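Long-range contact in 4-oxalocrotonate decarboxylase NahK (Pseudomonas putida, PDB 5D2K), which catalyses the metal-assisted decarboxylation of (3E)-2-oxohex-3-enedioate to 2-oxopent-4-enoate and CO2 in naphthalene degradation: residues A[202-216]-A[236-248]. The protein carries 1 engineered substitution. Residues are numbered along the deposited sequence; the frame is centred on the assembly and turned at random.
Sequences ELGAGAAVLGHPLSS and FIMTGGITAAVPV. With OOG (2-oxoadipic acid), chain D.
The carbonyl oxygen of Thr239 receives a hydrogen bond of 2.8 Å from Ser216 OG, which lies in the carbonyl plane on a lone pair, with a C=O...donor angle of 129°. Ser216 sits in the first turn of helix 213-225, and with OG anti to the backbone N (chi1 -175°) its hydroxyl reaches the chain near the end of strand 236-238. Thr73 OG1 adds a weak bond to the same oxygen, and CG1 of Val209 packs against it. The Thr239 side chain turns its CB and CG2 to the carbonyl of Pro213, while its OG1 is hydrogen-bonded to Ile117 O of strand 112-121. With an alanine at Ser216 the hydroxyl is gone, and Thr239 O is likely to lose its strong donor, keeping the weak one from Thr73, which would tie this backbone less firmly to the helix.

Farther along, Ile242 packs against the end of strand 199-205 and the 3-10 segment 206-208. Its CG2 lies 3.2 Å from Ala205 O, and its CG1 meets Val209 CG2 at 3.9 Å, the two side chains running nearly perpendicular. Thr243 CG2, placed anti to its own carbonyl carbon, presses on Leu203 O at 3.3 Å. Gly204 fits closely here, since a side chain on it would collide with Ile242 CG2. At the far end the bent chain of Glu202 lays CG on Val246 CG2 at 3.6 Å, and its carboxylate accepts from two waters, one bound by Ala244 N and the other donating to Ala245 O.

Between these holds runs Gly240-Gly241, where Gly241 N donates to O4 of 2-oxoadipic acid at 2.7 Å, beside the magnesium site of Glu114, Glu116 and Glu147. The Ser216 bond and the packing of Ile242 and Val209 thus flank a ligand-binding backbone amide, consistent with a backbone whose shape is fixed from behind the pocket.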
loop_
_atom_site.group_PDB
_atom_site.type_symbol
_atom_site.label_atom_id
_atom_site.label_comp_id
_atom_site.label_asym_id
_atom_site.label_seq_id
_atom_site.Cartn_x
_atom_site.Cartn_y
_atom_site.Cartn_z
ATOM N N GLU A 202 -11.588 12.534 8.108
ATOM C CA GLU A 202 -12.018 11.148 7.898
ATOM C C GLU A 202 -11.840 10.367 9.185
ATOM O O GLU A 202 -10.992 10.708 10.006
ATOM C CB GLU A 202 -11.211 10.448 6.787
ATOM C CG GLU A 202 -11.333 11.044 5.379
ATOM C CD GLU A 202 -12.703 10.851 4.745
ATOM O OE1 GLU A 202 -13.509 10.042 5.256
ATOM O OE2 GLU A 202 -12.969 11.512 3.719
ATOM N N LEU A 203 -12.626 9.310 9.355
ATOM C CA LEU A 203 -12.402 8.386 10.458
ATOM C C LEU A 203 -12.943 7.004 10.093
ATOM O O LEU A 203 -13.715 6.850 9.142
ATOM C CB LEU A 203 -13.025 8.910 11.765
ATOM C CG LEU A 203 -14.442 9.479 11.814
ATOM C CD1 LEU A 203 -15.494 8.404 11.548
ATOM C CD2 LEU A 203 -14.652 10.123 13.191
ATOM N N GLY A 204 -12.519 5.996 10.846
ATOM C CA GLY A 204 -12.968 4.640 10.593
ATOM C C GLY A 204 -12.417 3.676 11.626
ATOM O O GLY A 204 -11.712 4.070 12.562
ATOM N N ALA A 205 -12.752 2.405 11.462
ATOM C CA ALA A 205 -12.238 1.381 12.353
ATOM C C ALA A 205 -11.525 0.305 11.550
ATOM O O ALA A 205 -11.779 0.138 10.351
ATOM C CB ALA A 205 -13.361 0.773 13.188
ATOM N N GLY A 206 -10.634 -0.418 12.224
ATOM C CA GLY A 206 -9.859 -1.467 11.574
ATOM C C GLY A 206 -10.717 -2.485 10.844
ATOM O O GLY A 206 -10.320 -3.012 9.811
ATOM N N ALA A 207 -11.916 -2.744 11.364
ATOM C CA ALA A 207 -12.816 -3.713 10.739
ATOM C C ALA A 207 -13.145 -3.383 9.282
ATOM O O ALA A 207 -13.549 -4.260 8.520
ATOM C CB ALA A 207 -14.100 -3.823 11.547
ATOM N N ALA A 208 -12.963 -2.125 8.884
ATOM C CA ALA A 208 -13.180 -1.728 7.493
ATOM C C ALA A 208 -12.281 -2.510 6.522
ATOM O O ALA A 208 -12.633 -2.717 5.366
ATOM C CB ALA A 208 -12.953 -0.230 7.335
ATOM N N VAL A 209 -11.131 -2.954 7.006
ATOM C CA VAL A 209 -10.213 -3.750 6.199
ATOM C C VAL A 209 -10.644 -5.223 6.210
ATOM O O VAL A 209 -10.238 -5.987 7.078
ATOM C CB VAL A 209 -8.766 -3.584 6.730
ATOM C CG1 VAL A 209 -7.763 -4.409 5.919
ATOM C CG2 VAL A 209 -8.385 -2.108 6.715
ATOM N N LEU A 210 -11.503 -5.592 5.259
ATOM C CA LEU A 210 -11.956 -6.981 5.076
ATOM C C LEU A 210 -12.603 -7.611 6.305
ATOM O O LEU A 210 -12.642 -8.837 6.431
ATOM C CB LEU A 210 -10.785 -7.858 4.622
ATOM C CG LEU A 210 -10.196 -7.544 3.249
ATOM C CD1 LEU A 210 -8.967 -8.398 2.975
ATOM C CD2 LEU A 210 -11.231 -7.756 2.151
ATOM N N GLY A 211 -13.127 -6.793 7.214
ATOM C CA GLY A 211 -13.720 -7.311 8.436
ATOM C C GLY A 211 -12.735 -7.416 9.588
ATOM O O GLY A 211 -13.124 -7.455 10.753
ATOM N N HIS A 212 -11.447 -7.484 9.250
ATOM C CA HIS A 212 -10.378 -7.606 10.238
ATOM C C HIS A 212 -9.045 -7.401 9.527
ATOM O O HIS A 212 -8.783 -8.086 8.553
ATOM C CB HIS A 212 -10.384 -8.987 10.905
ATOM C CG HIS A 212 -9.675 -9.015 12.217
ATOM N ND1 HIS A 212 -8.316 -8.799 12.344
ATOM C CD2 HIS A 212 -10.143 -9.220 13.473
ATOM C CE1 HIS A 212 -7.984 -8.867 13.622
ATOM N NE2 HIS A 212 -9.076 -9.111 14.325
ATOM N N PRO A 213 -8.194 -6.474 10.012
ATOM C CA PRO A 213 -6.919 -6.286 9.296
ATOM C C PRO A 213 -6.087 -7.572 9.108
ATOM O O PRO A 213 -5.359 -7.706 8.113
ATOM C CB PRO A 213 -6.184 -5.269 10.182
ATOM C CG PRO A 213 -7.295 -4.416 10.720
ATOM C CD PRO A 213 -8.392 -5.441 11.049
ATOM N N LEU A 214 -6.208 -8.525 10.027
ATOM C CA LEU A 214 -5.441 -9.761 9.878
ATOM C C LEU A 214 -5.967 -10.609 8.704
ATOM O O LEU A 214 -5.232 -11.434 8.152
ATOM C CB LEU A 214 -5.451 -10.556 11.186
ATOM C CG LEU A 214 -4.720 -9.895 12.355
ATOM C CD1 LEU A 214 -4.634 -10.839 13.546
ATOM C CD2 LEU A 214 -3.318 -9.419 11.933
ATOM N N SER A 215 -7.219 -10.390 8.290
ATOM C CA SER A 215 -7.735 -11.087 7.104
ATOM C C SER A 215 -7.040 -10.592 5.845
ATOM O O SER A 215 -6.911 -11.317 4.862
ATOM C CB SER A 215 -9.252 -10.908 6.968
ATOM O OG SER A 215 -9.933 -11.596 8.018
ATOM N N SER A 216 -6.602 -9.337 5.875
ATOM C CA SER A 216 -5.830 -8.788 4.777
ATOM C C SER A 216 -4.476 -9.489 4.644
ATOM O O SER A 216 -4.002 -9.749 3.527
ATOM C CB SER A 216 -5.645 -7.285 4.992
ATOM O OG SER A 216 -4.984 -6.708 3.879
ATOM N N PHE A 236 7.235 -6.337 7.088
ATOM C CA PHE A 236 6.334 -5.226 7.405
ATOM C C PHE A 236 5.213 -5.216 6.373
ATOM O O PHE A 236 5.477 -5.213 5.175
ATOM C CB PHE A 236 7.132 -3.915 7.406
ATOM C CG PHE A 236 6.314 -2.653 7.558
ATOM C CD1 PHE A 236 5.970 -2.176 8.810
ATOM C CD2 PHE A 236 5.996 -1.888 6.453
ATOM C CE1 PHE A 236 5.272 -0.979 8.945
ATOM C CE2 PHE A 236 5.297 -0.693 6.585
ATOM C CZ PHE A 236 4.932 -0.248 7.835
ATOM N N ILE A 237 3.963 -5.242 6.846
ATOM C CA ILE A 237 2.786 -5.274 5.967
ATOM C C ILE A 237 1.800 -4.163 6.293
ATOM O O ILE A 237 1.276 -4.103 7.405
ATOM C CB ILE A 237 2.022 -6.620 6.072
ATOM C CG1 ILE A 237 2.962 -7.809 5.885
ATOM C CG2 ILE A 237 0.853 -6.663 5.076
ATOM C CD1 ILE A 237 2.280 -9.134 6.203
ATOM N N MET A 238 1.514 -3.309 5.316
ATOM C CA MET A 238 0.467 -2.295 5.466
ATOM C C MET A 238 -0.843 -2.906 5.002
ATOM O O MET A 238 -0.955 -3.293 3.840
ATOM C CB MET A 238 0.798 -1.042 4.651
ATOM C CG MET A 238 2.076 -0.365 5.083
ATOM S SD MET A 238 2.360 1.188 4.193
ATOM C CE MET A 238 0.832 2.014 4.411
ATOM N N THR A 239 -1.837 -3.001 5.884
ATOM C CA THR A 239 -2.959 -3.889 5.588
ATOM C C THR A 239 -4.100 -3.253 4.811
ATOM O O THR A 239 -4.990 -3.968 4.347
ATOM C CB THR A 239 -3.532 -4.532 6.889
ATOM O OG1 THR A 239 -4.012 -3.521 7.785
ATOM C CG2 THR A 239 -2.460 -5.386 7.598
ATOM N N GLY A 240 -4.070 -1.928 4.621
ATOM C CA GLY A 240 -5.075 -1.264 3.794
ATOM C C GLY A 240 -5.666 0.019 4.363
ATOM O O GLY A 240 -5.747 0.217 5.570
ATOM N N GLY A 241 -6.079 0.906 3.467
ATOM C CA GLY A 241 -6.662 2.171 3.884
ATOM C C GLY A 241 -7.964 1.923 4.607
ATOM O O GLY A 241 -8.874 1.264 4.082
ATOM N N ILE A 242 -8.052 2.440 5.824
ATOM C CA ILE A 242 -9.240 2.243 6.637
ATOM C C ILE A 242 -10.337 3.187 6.141
ATOM O O ILE A 242 -11.522 2.844 6.148
ATOM C CB ILE A 242 -8.913 2.433 8.127
ATOM C CG1 ILE A 242 -8.081 1.234 8.612
ATOM C CG2 ILE A 242 -10.186 2.532 8.963
ATOM C CD1 ILE A 242 -7.354 1.422 9.935
ATOM N N THR A 243 -9.931 4.352 5.648
ATOM C CA THR A 243 -10.879 5.339 5.142
ATOM C C THR A 243 -10.554 5.736 3.717
ATOM O O THR A 243 -9.541 5.316 3.157
ATOM C CB THR A 243 -10.875 6.624 5.982
ATOM O OG1 THR A 243 -9.701 7.383 5.680
ATOM C CG2 THR A 243 -10.908 6.315 7.464
ATOM N N ALA A 244 -11.400 6.586 3.143
ATOM C CA ALA A 244 -11.093 7.192 1.865
ATOM C C ALA A 244 -9.815 8.019 1.978
ATOM O O ALA A 244 -9.513 8.594 3.025
ATOM C CB ALA A 244 -12.252 8.056 1.389
ATOM N N ALA A 245 -9.071 8.061 0.887
ATOM C CA ALA A 245 -7.840 8.833 0.803
ATOM C C ALA A 245 -8.133 10.334 0.648
ATOM O O ALA A 245 -9.153 10.723 0.071
ATOM C CB ALA A 245 -7.000 8.322 -0.348
ATOM N N VAL A 246 -7.241 11.165 1.181
ATOM C CA VAL A 246 -7.432 12.616 1.229
ATOM C C VAL A 246 -6.259 13.321 0.552
ATOM O O VAL A 246 -5.108 13.042 0.865
ATOM C CB VAL A 246 -7.561 13.088 2.679
ATOM C CG1 VAL A 246 -7.503 14.607 2.785
ATOM C CG2 VAL A 246 -8.848 12.528 3.310
ATOM N N PRO A 247 -6.542 14.243 -0.384
ATOM C CA PRO A 247 -5.437 14.925 -1.069
ATOM C C PRO A 247 -4.588 15.793 -0.118
ATOM O O PRO A 247 -5.088 16.338 0.877
ATOM C CB PRO A 247 -6.150 15.786 -2.122
ATOM C CG PRO A 247 -7.540 15.940 -1.626
ATOM C CD PRO A 247 -7.867 14.709 -0.834
ATOM N N VAL A 248 -3.289 15.860 -0.399
ATOM C CA VAL A 248 -2.381 16.714 0.363
ATOM C C VAL A 248 -1.565 17.566 -0.602
ATOM O O VAL A 248 -1.364 17.195 -1.767
ATOM C CB VAL A 248 -1.435 15.905 1.281
ATOM C CG1 VAL A 248 -2.212 15.346 2.477
ATOM C CG2 VAL A 248 -0.730 14.803 0.489
HETATM C C2 OOG D . -4.433 2.102 -5.013
HETATM C C3 OOG D . -3.804 1.959 -3.638
HETATM C C4 OOG D . -4.755 1.270 -2.680
HETATM C C6 OOG D . -5.218 1.112 -0.119
HETATM O O4 OOG D . -4.792 1.166 1.058
HETATM O O3 OOG D . -6.435 0.899 -0.352
HETATM C C5 OOG D . -4.250 1.326 -1.256
HETATM C C1 OOG D . -5.051 3.478 -5.161
HETATM O O1 OOG D . -4.615 4.292 -6.027
HETATM O O2 OOG D . -6.012 3.804 -4.416
HETATM O O5 OOG D . -3.089 1.534 -0.978
HETATM O O HOH W 1 -14.149 7.031 4.220
HETATM O O HOH W 2 -11.830 11.821 1.030
#